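Side-chain contacts in acetyltransferase, GNAT family (Colwellia psychrerythraea, PDB 3IWG), which probably transfers acyl groups, such as acetyl, from a donor to an acceptor molecule: residues A22-S27 and Q202-Y207; P41-F46 and Y65-Y70. All blocks are in the same frame, centred on the assembly; numbering follows the deposited sequence. Where two conformers were deposited one is given.

Interaction 1 of 2, residues A22-S27 and Q202-Y207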
ATOM      1  N   ALA A  22       1.616 -25.878  -8.033  1.00 30.27           N
ATOM      2  CA  ALA A  22       2.514 -26.826  -8.681  1.00 29.82           C
ATOM      3  C   ALA A  22       3.628 -26.076  -9.382  1.00 29.69           C
ATOM      4  O   ALA A  22       4.794 -26.498  -9.337  1.00 29.78           O
ATOM      5  CB  ALA A  22       1.767 -27.693  -9.646  1.00 30.56           C
ATOM      6  N   TYR A  23       3.289 -24.944 -10.009  1.00 29.18           N
ATOM      7  CA  TYR A  23       4.311 -24.099 -10.649  1.00 28.57           C
ATOM      8  C   TYR A  23       5.439 -23.782  -9.670  1.00 27.91           C
ATOM      9  O   TYR A  23       6.575 -24.102  -9.929  1.00 27.42           O
ATOM     10  CB  TYR A  23       3.680 -22.836 -11.194  1.00 28.68           C
ATOM     11  CG  TYR A  23       4.658 -21.890 -11.836  1.00 28.98           C
ATOM     12  CD1 TYR A  23       5.279 -22.211 -13.028  1.00 31.81           C
ATOM     13  CD2 TYR A  23       4.933 -20.677 -11.274  1.00 32.81           C
ATOM     14  CE1 TYR A  23       6.169 -21.345 -13.636  1.00 34.83           C
ATOM     15  CE2 TYR A  23       5.806 -19.784 -11.874  1.00 34.34           C
ATOM     16  CZ  TYR A  23       6.443 -20.142 -13.043  1.00 34.24           C
ATOM     17  OH  TYR A  23       7.303 -19.280 -13.640  1.00 32.66           O
ATOM     18  N   PHE A  24       5.074 -23.299  -8.491  1.00 28.66           N
ATOM     19  CA  PHE A  24       6.033 -22.919  -7.463  1.00 29.35           C
ATOM     20  C   PHE A  24       6.783 -24.108  -6.851  1.00 28.99           C
ATOM     21  O   PHE A  24       8.005 -24.021  -6.647  1.00 28.84           O
ATOM     22  CB  PHE A  24       5.356 -22.068  -6.389  1.00 28.58           C
ATOM     23  CG  PHE A  24       4.951 -20.672  -6.903  1.00 32.02           C
ATOM     24  CD1 PHE A  24       5.911 -19.771  -7.350  1.00 33.02           C
ATOM     25  CD2 PHE A  24       3.627 -20.278  -6.958  1.00 32.15           C
ATOM     26  CE1 PHE A  24       5.545 -18.506  -7.837  1.00 32.79           C
ATOM     27  CE2 PHE A  24       3.265 -19.037  -7.453  1.00 30.39           C
ATOM     28  CZ  PHE A  24       4.232 -18.153  -7.898  1.00 32.01           C
ATOM     29  N   ASP A  25       6.065 -25.193  -6.571  1.00 28.17           N
ATOM     30  CA  ASP A  25       6.710 -26.424  -6.116  1.00 28.67           C
ATOM     31  C   ASP A  25       7.830 -26.906  -7.069  1.00 27.50           C
ATOM     32  O   ASP A  25       8.872 -27.360  -6.599  1.00 25.84           O
ATOM     33  CB  ASP A  25       5.688 -27.562  -5.943  1.00 29.57           C
ATOM     34  CG  ASP A  25       4.865 -27.420  -4.676  1.00 32.91           C
ATOM     35  OD1 ASP A  25       5.205 -26.524  -3.873  1.00 40.66           O
ATOM     36  OD2 ASP A  25       3.882 -28.192  -4.475  1.00 39.29           O
ATOM     37  N   SER A  26       7.621 -26.731  -8.376  1.00 26.75           N
ATOM     38  CA  SER A  26       8.566 -27.148  -9.377  1.00 26.97           C
ATOM     39  C   SER A  26       9.841 -26.292  -9.355  1.00 27.02           C
ATOM     40  O   SER A  26      10.814 -26.743  -9.877  1.00 24.94           O
ATOM     41  CB  SER A  26       7.934 -27.075 -10.790  1.00 27.74           C
ATOM     42  OG  SER A  26       7.879 -25.698 -11.297  1.00 29.70           O
ATOM     43  N   SER A  27       9.821 -25.058  -8.817  1.00 26.80           N
ATOM     44  CA  SER A  27      11.034 -24.176  -8.852  1.00 26.72           C
ATOM     45  C   SER A  27      12.227 -24.774  -8.085  1.00 28.13           C
ATOM     46  O   SER A  27      12.051 -25.389  -7.039  1.00 27.75           O
ATOM     47  CB  SER A  27      10.737 -22.772  -8.303  1.00 26.52           C
ATOM     48  OG  SER A  27      10.732 -22.726  -6.880  1.00 23.73           O
ATOM     49  N   GLN A 202       2.555 -17.523   1.367  1.00 34.50           N
ATOM     50  CA  GLN A 202       2.330 -18.868   0.835  1.00 36.48           C
ATOM     51  C   GLN A 202       3.522 -19.352   0.011  1.00 35.56           C
ATOM     52  O   GLN A 202       4.326 -18.568  -0.463  1.00 35.49           O
ATOM     53  CB  GLN A 202       1.120 -18.881  -0.095  1.00 37.52           C
ATOM     54  CG  GLN A 202       0.306 -17.590  -0.062  1.00 43.90           C
ATOM     55  CD  GLN A 202      -0.250 -17.184  -1.429  1.00 51.11           C
ATOM     56  OE1 GLN A 202       0.249 -16.221  -2.052  1.00 52.82           O
ATOM     57  NE2 GLN A 202      -1.283 -17.918  -1.907  1.00 53.27           N
ATOM     58  N   TYR A 203       3.599 -20.656  -0.167  1.00 35.52           N
ATOM     59  CA  TYR A 203       4.569 -21.309  -1.062  1.00 35.44           C
ATOM     60  C   TYR A 203       6.001 -21.289  -0.592  1.00 34.76           C
ATOM     61  O   TYR A 203       6.724 -22.298  -0.763  1.00 35.66           O
ATOM     62  CB  TYR A 203       4.556 -20.707  -2.472  1.00 35.33           C
ATOM     63  CG  TYR A 203       3.187 -20.593  -3.070  1.00 36.20           C
ATOM     64  CD1 TYR A 203       2.340 -21.693  -3.115  1.00 37.92           C
ATOM     65  CD2 TYR A 203       2.720 -19.383  -3.574  1.00 35.57           C
ATOM     66  CE1 TYR A 203       1.060 -21.593  -3.655  1.00 38.13           C
ATOM     67  CE2 TYR A 203       1.438 -19.287  -4.139  1.00 36.60           C
ATOM     68  CZ  TYR A 203       0.627 -20.392  -4.167  1.00 37.32           C
ATOM     69  OH  TYR A 203      -0.635 -20.314  -4.690  1.00 40.82           O
ATOM     70  N   GLN A 204       6.452 -20.153  -0.080  1.00 32.65           N
ATOM     71  CA  GLN A 204       7.850 -20.033   0.266  1.00 31.51           C
ATOM     72  C   GLN A 204       8.036 -19.618   1.706  1.00 30.87           C
ATOM     73  O   GLN A 204       8.997 -18.911   2.025  1.00 30.84           O
ATOM     74  CB  GLN A 204       8.525 -19.064  -0.707  1.00 31.58           C
ATOM     75  CG  GLN A 204       8.313 -19.501  -2.130  1.00 31.25           C
ATOM     76  CD  GLN A 204       9.058 -18.717  -3.191  1.00 30.71           C
ATOM     77  OE1 GLN A 204       9.125 -19.165  -4.321  1.00 28.23           O
ATOM     78  NE2 GLN A 204       9.596 -17.550  -2.847  1.00 32.16           N
ATOM     79  N   THR A 205       7.158 -20.108   2.585  1.00 30.11           N
ATOM     80  CA  THR A 205       7.099 -19.639   3.977  1.00 30.07           C
ATOM     81  C   THR A 205       8.309 -20.029   4.842  1.00 29.62           C
ATOM     82  O   THR A 205       8.344 -19.765   6.023  1.00 29.16           O
ATOM     83  CB  THR A 205       5.819 -20.163   4.698  1.00 30.44           C
ATOM     84  OG1 THR A 205       5.849 -21.590   4.706  1.00 31.37           O
ATOM     85  CG2 THR A 205       4.548 -19.678   4.005  1.00 30.52           C
ATOM     86  N   GLU A 206       9.289 -20.691   4.264  1.00 29.72           N
ATOM     87  CA  GLU A 206      10.503 -21.001   4.987  1.00 30.64           C
ATOM     88  C   GLU A 206      11.602 -19.957   4.669  1.00 28.95           C
ATOM     89  O   GLU A 206      12.680 -19.997   5.249  1.00 28.94           O
ATOM     90  CB  GLU A 206      10.938 -22.472   4.736  1.00 31.42           C
ATOM     91  CG  GLU A 206      10.976 -22.960   3.229  1.00 37.38           C
ATOM     92  CD  GLU A 206       9.576 -23.044   2.454  1.00 42.29           C
ATOM     93  OE1 GLU A 206       8.764 -23.999   2.633  1.00 47.49           O
ATOM     94  OE2 GLU A 206       9.305 -22.163   1.625  1.00 43.81           O
ATOM     95  N   TYR A 207      11.303 -18.981   3.822  1.00 27.50           N
ATOM     96  CA  TYR A 207      12.282 -17.971   3.452  1.00 26.59           C
ATOM     97  C   TYR A 207      11.897 -16.531   3.810  1.00 26.71           C
ATOM     98  O   TYR A 207      10.704 -16.185   4.001  1.00 26.56           O
ATOM     99  CB  TYR A 207      12.522 -18.060   1.958  1.00 26.80           C
ATOM    100  CG  TYR A 207      13.023 -19.428   1.515  1.00 26.49           C
ATOM    101  CD1 TYR A 207      14.370 -19.729   1.547  1.00 27.33           C
ATOM    102  CD2 TYR A 207      12.137 -20.420   1.058  1.00 29.44           C
ATOM    103  CE1 TYR A 207      14.860 -20.976   1.123  1.00 28.90           C
ATOM    104  CE2 TYR A 207      12.611 -21.692   0.640  1.00 30.50           C
ATOM    105  CZ  TYR A 207      13.978 -21.965   0.681  1.00 30.94           C
ATOM    106  OH  TYR A 207      14.491 -23.204   0.265  1.00 33.16           O
TER
HETATM  107  O   HOH W   1       8.620 -21.979  -5.197  1.00 38.34           O

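Interaction 2 of 2, residues P41-F46 and Y65-Y70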
ATOM      1  N   PRO A  41       0.639 -11.502 -10.133  1.00 27.15           N
ATOM      2  CA  PRO A  41      -0.822 -11.445  -9.872  1.00 26.92           C
ATOM      3  C   PRO A  41      -1.516 -10.215 -10.486  1.00 26.92           C
ATOM      4  O   PRO A  41      -2.728 -10.233 -10.664  1.00 26.00           O
ATOM      5  CB  PRO A  41      -0.908 -11.381  -8.343  1.00 27.13           C
ATOM      6  CG  PRO A  41       0.417 -11.778  -7.840  1.00 27.04           C
ATOM      7  CD  PRO A  41       1.399 -11.347  -8.898  1.00 27.74           C
HETATM    8  N   MSE A  42      -0.751  -9.162 -10.796  1.00 26.74           N
HETATM    9  CA  MSE A  42      -1.310  -8.011 -11.548  1.00 27.24           C
HETATM   10  C   MSE A  42      -1.391  -8.239 -13.061  1.00 27.49           C
HETATM   11  O   MSE A  42      -2.126  -7.538 -13.730  1.00 27.78           O
HETATM   12  CB  MSE A  42      -0.478  -6.750 -11.342  1.00 28.27           C
HETATM   13  CG  MSE A  42      -0.171  -6.351  -9.910  1.00 27.81           C
HETATM   14 SE   MSE A  42       1.129  -4.846  -9.947  0.60 33.46          SE
HETATM   15  CE  MSE A  42      -0.133  -3.458 -10.613  1.00 30.97           C
ATOM     16  N   ALA A  43      -0.625  -9.198 -13.592  1.00 27.33           N
ATOM     17  CA  ALA A  43      -0.521  -9.457 -15.045  1.00 26.86           C
ATOM     18  C   ALA A  43      -1.781 -10.145 -15.560  1.00 26.68           C
ATOM     19  O   ALA A  43      -2.532 -10.672 -14.749  1.00 26.19           O
ATOM     20  CB  ALA A  43       0.708 -10.377 -15.311  1.00 26.57           C
ATOM     21  N   LYS A  44      -1.988 -10.151 -16.886  1.00 25.94           N
ATOM     22  CA  LYS A  44      -3.150 -10.802 -17.490  0.50 25.77           C
ATOM     23  C   LYS A  44      -2.896 -12.305 -17.507  1.00 24.93           C
ATOM     24  O   LYS A  44      -1.791 -12.735 -17.804  1.00 26.29           O
ATOM     25  CB  LYS A  44      -3.381 -10.302 -18.920  0.50 25.84           C
ATOM     26  CG  LYS A  44      -3.504  -8.788 -19.059  0.50 26.91           C
ATOM     27  CD  LYS A  44      -4.875  -8.276 -18.560  0.50 29.18           C
ATOM     28  CE  LYS A  44      -5.045  -6.768 -18.771  0.50 29.01           C
ATOM     29  NZ  LYS A  44      -6.331  -6.310 -18.227  0.50 29.87           N
ATOM     30  N   HIS A  45      -3.908 -13.093 -17.195  1.00 23.55           N
ATOM     31  CA  HIS A  45      -3.732 -14.527 -17.097  1.00 22.96           C
ATOM     32  C   HIS A  45      -4.512 -15.254 -18.121  1.00 22.48           C
ATOM     33  O   HIS A  45      -5.597 -14.860 -18.447  1.00 23.32           O
ATOM     34  CB  HIS A  45      -4.113 -15.026 -15.727  1.00 22.29           C
ATOM     35  CG  HIS A  45      -3.115 -14.666 -14.681  1.00 21.58           C
ATOM     36  ND1 HIS A  45      -2.293 -15.597 -14.075  1.00 20.90           N
ATOM     37  CD2 HIS A  45      -2.811 -13.473 -14.121  1.00 21.40           C
ATOM     38  CE1 HIS A  45      -1.530 -14.992 -13.179  1.00 21.09           C
ATOM     39  NE2 HIS A  45      -1.820 -13.702 -13.187  1.00 22.63           N
ATOM     40  N   PHE A  46      -3.933 -16.312 -18.661  1.00 22.22           N
ATOM     41  CA  PHE A  46      -4.641 -17.170 -19.587  1.00 22.21           C
ATOM     42  C   PHE A  46      -4.494 -18.589 -19.120  1.00 22.03           C
ATOM     43  O   PHE A  46      -3.514 -18.967 -18.496  1.00 20.21           O
ATOM     44  CB  PHE A  46      -4.135 -17.023 -21.028  1.00 22.12           C
ATOM     45  CG  PHE A  46      -4.134 -15.620 -21.510  1.00 22.94           C
ATOM     46  CD1 PHE A  46      -5.199 -15.111 -22.212  1.00 23.59           C
ATOM     47  CD2 PHE A  46      -3.065 -14.793 -21.233  1.00 25.56           C
ATOM     48  CE1 PHE A  46      -5.198 -13.790 -22.628  1.00 26.04           C
ATOM     49  CE2 PHE A  46      -3.050 -13.481 -21.653  1.00 26.17           C
ATOM     50  CZ  PHE A  46      -4.108 -12.973 -22.351  1.00 25.80           C
ATOM     51  N   TYR A  65       5.170  -9.013 -21.979  1.00 28.68           N
ATOM     52  CA  TYR A  65       6.147  -9.985 -21.595  1.00 28.67           C
ATOM     53  C   TYR A  65       5.558 -10.991 -20.659  1.00 27.90           C
ATOM     54  O   TYR A  65       4.968 -10.637 -19.628  1.00 26.66           O
ATOM     55  CB  TYR A  65       7.345  -9.318 -20.921  1.00 29.05           C
ATOM     56  CG  TYR A  65       8.217  -8.587 -21.909  1.00 30.19           C
ATOM     57  CD1 TYR A  65       7.957  -7.274 -22.257  1.00 32.19           C
ATOM     58  CD2 TYR A  65       9.279  -9.235 -22.528  1.00 32.00           C
ATOM     59  CE1 TYR A  65       8.743  -6.606 -23.203  1.00 34.57           C
ATOM     60  CE2 TYR A  65      10.068  -8.589 -23.451  1.00 33.10           C
ATOM     61  CZ  TYR A  65       9.809  -7.275 -23.785  1.00 33.22           C
ATOM     62  OH  TYR A  65      10.615  -6.643 -24.692  1.00 34.94           O
ATOM     63  N   LEU A  66       5.757 -12.251 -21.028  1.00 26.68           N
ATOM     64  CA  LEU A  66       5.417 -13.355 -20.173  1.00 26.52           C
ATOM     65  C   LEU A  66       6.160 -13.249 -18.870  1.00 25.42           C
ATOM     66  O   LEU A  66       7.301 -12.812 -18.806  1.00 26.75           O
ATOM     67  CB  LEU A  66       5.731 -14.704 -20.839  1.00 26.44           C
ATOM     68  CG  LEU A  66       4.664 -15.369 -21.719  1.00 30.07           C
ATOM     69  CD1 LEU A  66       4.105 -14.401 -22.726  1.00 33.40           C
ATOM     70  CD2 LEU A  66       5.223 -16.641 -22.473  1.00 32.63           C
ATOM     71  N   LEU A  67       5.495 -13.659 -17.824  1.00 24.38           N
ATOM     72  CA  LEU A  67       6.066 -13.688 -16.508  1.00 25.53           C
ATOM     73  C   LEU A  67       6.032 -15.107 -15.970  1.00 25.76           C
ATOM     74  O   LEU A  67       6.882 -15.465 -15.182  1.00 25.51           O
ATOM     75  CB  LEU A  67       5.288 -12.723 -15.548  1.00 25.15           C
ATOM     76  CG  LEU A  67       5.394 -11.178 -15.767  1.00 27.67           C
ATOM     77  CD1 LEU A  67       4.829 -10.328 -14.555  1.00 28.75           C
ATOM     78  CD2 LEU A  67       6.822 -10.670 -16.068  1.00 26.60           C
ATOM     79  N   GLN A  68       5.016 -15.887 -16.351  1.00 27.35           N
ATOM     80  CA  GLN A  68       4.822 -17.255 -15.842  1.00 27.81           C
ATOM     81  C   GLN A  68       4.212 -18.112 -16.960  1.00 28.10           C
ATOM     82  O   GLN A  68       3.434 -17.601 -17.779  1.00 27.79           O
ATOM     83  CB  GLN A  68       3.884 -17.259 -14.626  1.00 27.36           C
ATOM     84  CG  GLN A  68       4.390 -16.503 -13.423  1.00 28.25           C
ATOM     85  CD  GLN A  68       3.429 -16.567 -12.206  1.00 28.01           C
ATOM     86  OE1 GLN A  68       2.225 -16.719 -12.362  1.00 25.01           O
ATOM     87  NE2 GLN A  68       3.981 -16.415 -10.995  1.00 27.88           N
ATOM     88  N   TYR A  69       4.592 -19.383 -16.986  1.00 27.91           N
ATOM     89  CA  TYR A  69       4.062 -20.367 -17.931  1.00 28.64           C
ATOM     90  C   TYR A  69       4.146 -21.757 -17.297  1.00 28.94           C
ATOM     91  O   TYR A  69       5.157 -22.118 -16.662  1.00 28.92           O
ATOM     92  CB  TYR A  69       4.853 -20.363 -19.208  1.00 28.50           C
ATOM     93  CG  TYR A  69       4.442 -21.434 -20.214  1.00 30.17           C
ATOM     94  CD1 TYR A  69       4.913 -22.748 -20.128  1.00 30.02           C
ATOM     95  CD2 TYR A  69       3.586 -21.118 -21.270  1.00 31.28           C
ATOM     96  CE1 TYR A  69       4.512 -23.724 -21.074  1.00 30.19           C
ATOM     97  CE2 TYR A  69       3.184 -22.068 -22.188  1.00 31.33           C
ATOM     98  CZ  TYR A  69       3.667 -23.355 -22.101  1.00 30.78           C
ATOM     99  OH  TYR A  69       3.265 -24.234 -23.050  1.00 31.32           O
ATOM    100  N   TYR A  70       3.084 -22.526 -17.433  1.00 29.45           N
ATOM    101  CA  TYR A  70       3.063 -23.840 -16.829  1.00 30.78           C
ATOM    102  C   TYR A  70       2.032 -24.701 -17.535  1.00 32.49           C
ATOM    103  O   TYR A  70       0.894 -24.265 -17.730  1.00 33.33           O
ATOM    104  CB  TYR A  70       2.743 -23.755 -15.337  1.00 30.48           C
ATOM    105  CG  TYR A  70       2.650 -25.093 -14.681  1.00 30.99           C
ATOM    106  CD1 TYR A  70       3.781 -25.707 -14.190  1.00 31.18           C
ATOM    107  CD2 TYR A  70       1.447 -25.773 -14.600  1.00 32.25           C
ATOM    108  CE1 TYR A  70       3.740 -26.937 -13.611  1.00 30.63           C
ATOM    109  CE2 TYR A  70       1.378 -27.027 -14.004  1.00 33.92           C
ATOM    110  CZ  TYR A  70       2.540 -27.616 -13.523  1.00 33.25           C
ATOM    111  OH  TYR A  70       2.521 -28.864 -12.945  1.00 31.15           O
TER

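Interaction 1 of 2, residues A22-S27 and Q202-Y207
Phe24 and Tyr203 meet in an offset stack, their ring centroids 4.8 Å apart and their planes tilted by 27°. One side of the phenylalanine ring does the touching: Phe24 CD2 lies over one face of the tyrosine, displaced toward its rim, and comes within 3.6 Å of Tyr203 CD2. The next atom round the ring continues the overlap, Phe24 CE2 standing 3.8 Å from Tyr203 CE2. On the opposite face of Tyr203 sits Gln202 CB, so the tyrosine is sandwiched between its chain neighbour and the helix. Water 1 makes a second, polar link, hydrogen-bonded to the backbone carbonyl Phe24 O at 2.6 Å and to the side-chain oxygen Gln204 OE1 at 3.0 Å, though it may not donate to both at once. That amide oxygen also accepts a hydrogen bond from Leu31 N, which ties it to the chain just beyond the helix. The contact joins the last turn of helix 17-26, in the N-terminal GNAT domain, to the loop that connects strands 190-199 and 207-214 of the C-terminal GNAT region, and thus bridges the two halves of the chain. Tyr203 CG lies anti to the carbonyl carbon (chi1 -50°), which presents the ring to the helix. Replacing this tyrosine with an alanine would probably deprive Phe24 of the ring stacked against it from the loop and open a gap between helix and loop. Further out, Tyr23 CD2 lies 4.0 Å above the plane of the Phe24 ring, over its centre, and Phe37 of helix 33-39 also meets that ring. The loop itself turns back through a type I beta turn from Gln204 to Tyr207, in which Tyr207 N bonds to Gln204 O at 2.9 Å.

Interaction 2 of 2, residues P41-F46 and Y65-Y70
Ala43 and Leu67 supply the apolar part of this contact, a single methyl-to-methyl approach with Ala43 CB 4.2 Å from Leu67 CD1. Both CB atoms point across the gap, and with CG anti to the carbonyl carbon (chi1 -69°) the leucine extends one branch to the alanine. Trp35 and Phe39 of helix 33-39 also pack on Leu67.

Two polar side chains, His45 and Gln68, come near each other without bonding to one another. The amide oxygen Gln68 OE1 approaches the imidazole obliquely, 4.2 Å from His45 CE1, a loose approach rather than a close contact. Each group has its polar partner outside the pair: His45 NE2 is hydrogen-bonded to Ala40 O, which fixes the turn of the ring, while Gln68 OE1 accepts from Lys20 NZ.

Ala43 leads into strand 44-50, which strand 53-60 separates from strand 65-71 in the antiparallel order of the N-terminal GNAT domain; the CA atoms of His45 and Gln68 are accordingly 9.1 Å apart. Cys59 of that middle strand touches both His45 and Gln68, helix 17-26 reaches both through Lys20, and helix 33-39 covers Leu67 and Gln68.

How the interactions relate
Both contacts are largely buried, but they hold different levels of the fold. Interaction 2 is internal to the N-terminal domain, joining strand 65-71 to strand 44-50 and the loop leading into it, whereas interaction 1 connects that domain to a loop of the C-terminal half, where Tyr203 remains partly exposed. Their chemistry differs accordingly: a ring stack with a water link in interaction 1, one methyl contact and a loose approach of two polar groups bonded to other partners in interaction 2. Helix 17-26 is common to both surroundings, with Phe24 CZ 3.6 Å from Gln68 NE2 and Tyr23 and Ala22 packing against Tyr70. The ring that stacks on the loop therefore also leans on strand 65-71.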